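Local coordinates for designed protein (Trypanosoma brucei, PDB 6IEV), which is of no established function but is a designed protein with a thioredoxin-like fold, variants of which were selected and analysed for stability at high temperature, at residues A36-S41 against I97-E102. Residues are numbered along the deposited sequence; the frame is centred on the assembly and turned at random.
Sequences ASNRIS and IEKGGE
At the start of the central strand 40-46 of a thioredoxin-like sheet, Ser41 pairs with Glu98 of strand 94-99 as an antiparallel hydrogen-bonded pair. Ser41 N gives its hydrogen to Glu98 O at 2.8 Å, and Glu98 N returns a bond to Ser41 O, both nearly straight at the hydrogen (166° and 168°). Flanking this pair of bonds, CA-H of Ile40 points at Glu98 O and CA-H of Ile97 at Ser41 O, each with a CA...O distance of 3.3 Å. On the face carrying Ile40 and Lys99, Ile40 keeps CG1 beside its backbone N and CG2 anti to it (chi1 -70°), which sets the two branches against different neighbours: CG2 meets CG2 of Ile97 at 3.7 Å, while CG1 lies 3.8 Å from CD of Lys99. Leu123 of helix 112-123 packs on Ile40, and Leu115 and Leu122 on Ile97, so the Ile40-Ile97 part of this face lies against that helix, whereas Lys99 is exposed. Lys99 leaves its strand with CG anti to the backbone N, then bends at its last two torsions, bringing NZ in the carbonyl plane onto a lone pair of Asn38 O at 2.9 Å. The loop before the strand is held a second time by Gly100 N, which reaches Ser37 O at 2.8 Å by a more bent bond. Ser37 also shapes its own loop: OG accepts from Arg39 N at 2.7 Å, an ST turn, and the Arg39 side chain runs on to a salt bridge with Asp71. On the other face, Glu98 OE2 bonds Tyr87 OH. Gly100 and Gly101, both at positive phi, fill the middle of a type I' turn, the tight beta-hairpin connection that joins the last two antiparallel strands of the thioredoxin fold.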
ATOM      1  N   ALA A  36     -14.996  19.741  -1.797  1.00 59.19           N
ATOM      2  CA  ALA A  36     -16.049  19.918  -0.804  1.00 61.88           C
ATOM      3  C   ALA A  36     -16.512  18.595  -0.204  1.00 66.54           C
ATOM      4  O   ALA A  36     -17.222  18.607   0.808  1.00 72.68           O
ATOM      5  CB  ALA A  36     -17.243  20.647  -1.418  1.00 55.88           C
ATOM      6  N   SER A  37     -16.135  17.471  -0.809  1.00 53.16           N
ATOM      7  CA  SER A  37     -16.421  16.154  -0.263  1.00 62.55           C
ATOM      8  C   SER A  37     -15.787  15.984   1.116  1.00 67.47           C
ATOM      9  O   SER A  37     -14.837  16.679   1.491  1.00 62.65           O
ATOM     10  CB  SER A  37     -15.883  15.062  -1.191  1.00 62.36           C
ATOM     11  OG  SER A  37     -15.464  13.944  -0.442  1.00 69.90           O
ATOM     12  N   ASN A  38     -16.320  15.026   1.872  1.00 67.81           N
ATOM     13  CA  ASN A  38     -15.747  14.682   3.164  1.00 63.74           C
ATOM     14  C   ASN A  38     -14.656  13.626   3.059  1.00 52.93           C
ATOM     15  O   ASN A  38     -14.015  13.315   4.066  1.00 56.89           O
ATOM     16  CB  ASN A  38     -16.843  14.209   4.118  1.00 73.43           C
ATOM     17  CG  ASN A  38     -17.423  15.345   4.932  1.00 92.90           C
ATOM     18  OD1 ASN A  38     -18.642  15.536   4.978  1.00100.34           O
ATOM     19  ND2 ASN A  38     -16.547  16.119   5.573  1.00 99.35           N
ATOM     20  N   ARG A  39     -14.381  13.119   1.861  1.00 52.44           N
ATOM     21  CA  ARG A  39     -13.139  12.404   1.626  1.00 55.54           C
ATOM     22  C   ARG A  39     -11.951  13.360   1.656  1.00 56.25           C
ATOM     23  O   ARG A  39     -12.092  14.581   1.586  1.00 65.16           O
ATOM     24  CB  ARG A  39     -13.183  11.676   0.285  1.00 56.74           C
ATOM     25  CG  ARG A  39     -14.250  10.596   0.217  1.00 57.41           C
ATOM     26  CD  ARG A  39     -14.672  10.291  -1.219  1.00 60.06           C
ATOM     27  NE  ARG A  39     -13.610   9.657  -2.003  1.00 54.97           N
ATOM     28  CZ  ARG A  39     -13.292   8.369  -1.936  1.00 53.55           C
ATOM     29  NH1 ARG A  39     -13.961   7.558  -1.124  1.00 58.40           N
ATOM     30  NH2 ARG A  39     -12.312   7.887  -2.686  1.00 45.16           N
ATOM     31  N   ILE A  40     -10.770  12.785   1.805  1.00 50.73           N
ATOM     32  CA  ILE A  40      -9.528  13.538   1.776  1.00 40.13           C
ATOM     33  C   ILE A  40      -9.094  13.681   0.324  1.00 52.07           C
ATOM     34  O   ILE A  40      -9.032  12.693  -0.422  1.00 53.42           O
ATOM     35  CB  ILE A  40      -8.449  12.853   2.625  1.00 48.13           C
ATOM     36  CG1 ILE A  40      -8.810  12.973   4.109  1.00 46.53           C
ATOM     37  CG2 ILE A  40      -7.070  13.428   2.333  1.00 44.74           C
ATOM     38  CD1 ILE A  40      -7.673  12.613   5.023  1.00 55.45           C
ATOM     39  N   SER A  41      -8.838  14.918  -0.089  1.00 39.27           N
ATOM     40  CA  SER A  41      -8.346  15.231  -1.418  1.00 42.64           C
ATOM     41  C   SER A  41      -6.877  15.638  -1.353  1.00 47.89           C
ATOM     42  O   SER A  41      -6.474  16.420  -0.482  1.00 56.31           O
ATOM     43  CB  SER A  41      -9.173  16.367  -2.037  1.00 47.38           C
ATOM     44  OG  SER A  41     -10.537  16.286  -1.657  1.00 51.77           O
ATOM     45  N   ILE A  97      -3.414  19.158   0.918  1.00 37.44           N
ATOM     46  CA  ILE A  97      -4.309  18.119   1.409  1.00 43.64           C
ATOM     47  C   ILE A  97      -5.539  18.788   1.997  1.00 48.57           C
ATOM     48  O   ILE A  97      -5.420  19.633   2.890  1.00 55.84           O
ATOM     49  CB  ILE A  97      -3.619  17.213   2.438  1.00 45.57           C
ATOM     50  CG1 ILE A  97      -2.341  16.645   1.830  1.00 45.47           C
ATOM     51  CG2 ILE A  97      -4.556  16.086   2.858  1.00 45.75           C
ATOM     52  CD1 ILE A  97      -1.524  15.824   2.802  1.00 50.76           C
ATOM     53  N   GLU A  98      -6.718  18.389   1.522  1.00 47.24           N
ATOM     54  CA  GLU A  98      -7.962  19.016   1.929  1.00 45.94           C
ATOM     55  C   GLU A  98      -8.975  17.966   2.357  1.00 45.83           C
ATOM     56  O   GLU A  98      -8.945  16.821   1.899  1.00 46.60           O
ATOM     57  CB  GLU A  98      -8.555  19.855   0.799  1.00 50.89           C
ATOM     58  CG  GLU A  98      -7.753  21.116   0.492  1.00 71.45           C
ATOM     59  CD  GLU A  98      -8.626  22.347   0.353  1.00 79.06           C
ATOM     60  OE1 GLU A  98      -8.268  23.399   0.924  1.00 86.15           O
ATOM     61  OE2 GLU A  98      -9.669  22.258  -0.327  1.00 85.94           O
ATOM     62  N   LYS A  99      -9.899  18.385   3.214  1.00 52.43           N
ATOM     63  CA  LYS A  99     -11.044  17.568   3.583  1.00 52.60           C
ATOM     64  C   LYS A  99     -12.191  18.508   3.908  1.00 53.80           C
ATOM     65  O   LYS A  99     -12.001  19.472   4.652  1.00 62.05           O
ATOM     66  CB  LYS A  99     -10.721  16.662   4.774  1.00 56.95           C
ATOM     67  CG  LYS A  99     -11.894  15.862   5.301  1.00 63.19           C
ATOM     68  CD  LYS A  99     -11.414  14.728   6.205  1.00 69.30           C
ATOM     69  CE  LYS A  99     -12.400  14.468   7.346  1.00 75.70           C
ATOM     70  NZ  LYS A  99     -13.707  13.935   6.865  1.00 78.99           N
ATOM     71  N   GLY A 100     -13.346  18.271   3.297  1.00 52.10           N
ATOM     72  CA  GLY A 100     -14.481  19.164   3.507  1.00 62.00           C
ATOM     73  C   GLY A 100     -14.174  20.622   3.244  1.00 74.42           C
ATOM     74  O   GLY A 100     -14.631  21.502   3.990  1.00 85.39           O
ATOM     75  N   GLY A 101     -13.382  20.905   2.210  1.00 68.93           N
ATOM     76  CA  GLY A 101     -13.052  22.269   1.852  1.00 69.66           C
ATOM     77  C   GLY A 101     -12.056  22.958   2.762  1.00 70.92           C
ATOM     78  O   GLY A 101     -11.697  24.111   2.499  1.00 78.08           O
ATOM     79  N   GLU A 102     -11.576  22.292   3.792  1.00 65.74           N
ATOM     80  CA  GLU A 102     -10.623  22.876   4.710  1.00 67.19           C
ATOM     81  C   GLU A 102      -9.246  22.264   4.498  1.00 67.49           C
ATOM     82  O   GLU A 102      -9.126  21.043   4.323  1.00 66.23           O
ATOM     83  CB  GLU A 102     -11.063  22.670   6.164  1.00 81.24           C
ATOM     84  CG  GLU A 102     -12.324  23.441   6.543  1.00 94.05           C
ATOM     85  CD  GLU A 102     -12.028  24.779   7.208  1.00106.43           C
ATOM     86  OE1 GLU A 102     -12.050  24.834   8.457  1.00108.36           O
ATOM     87  OE2 GLU A 102     -11.787  25.775   6.485  1.00110.69           O
TER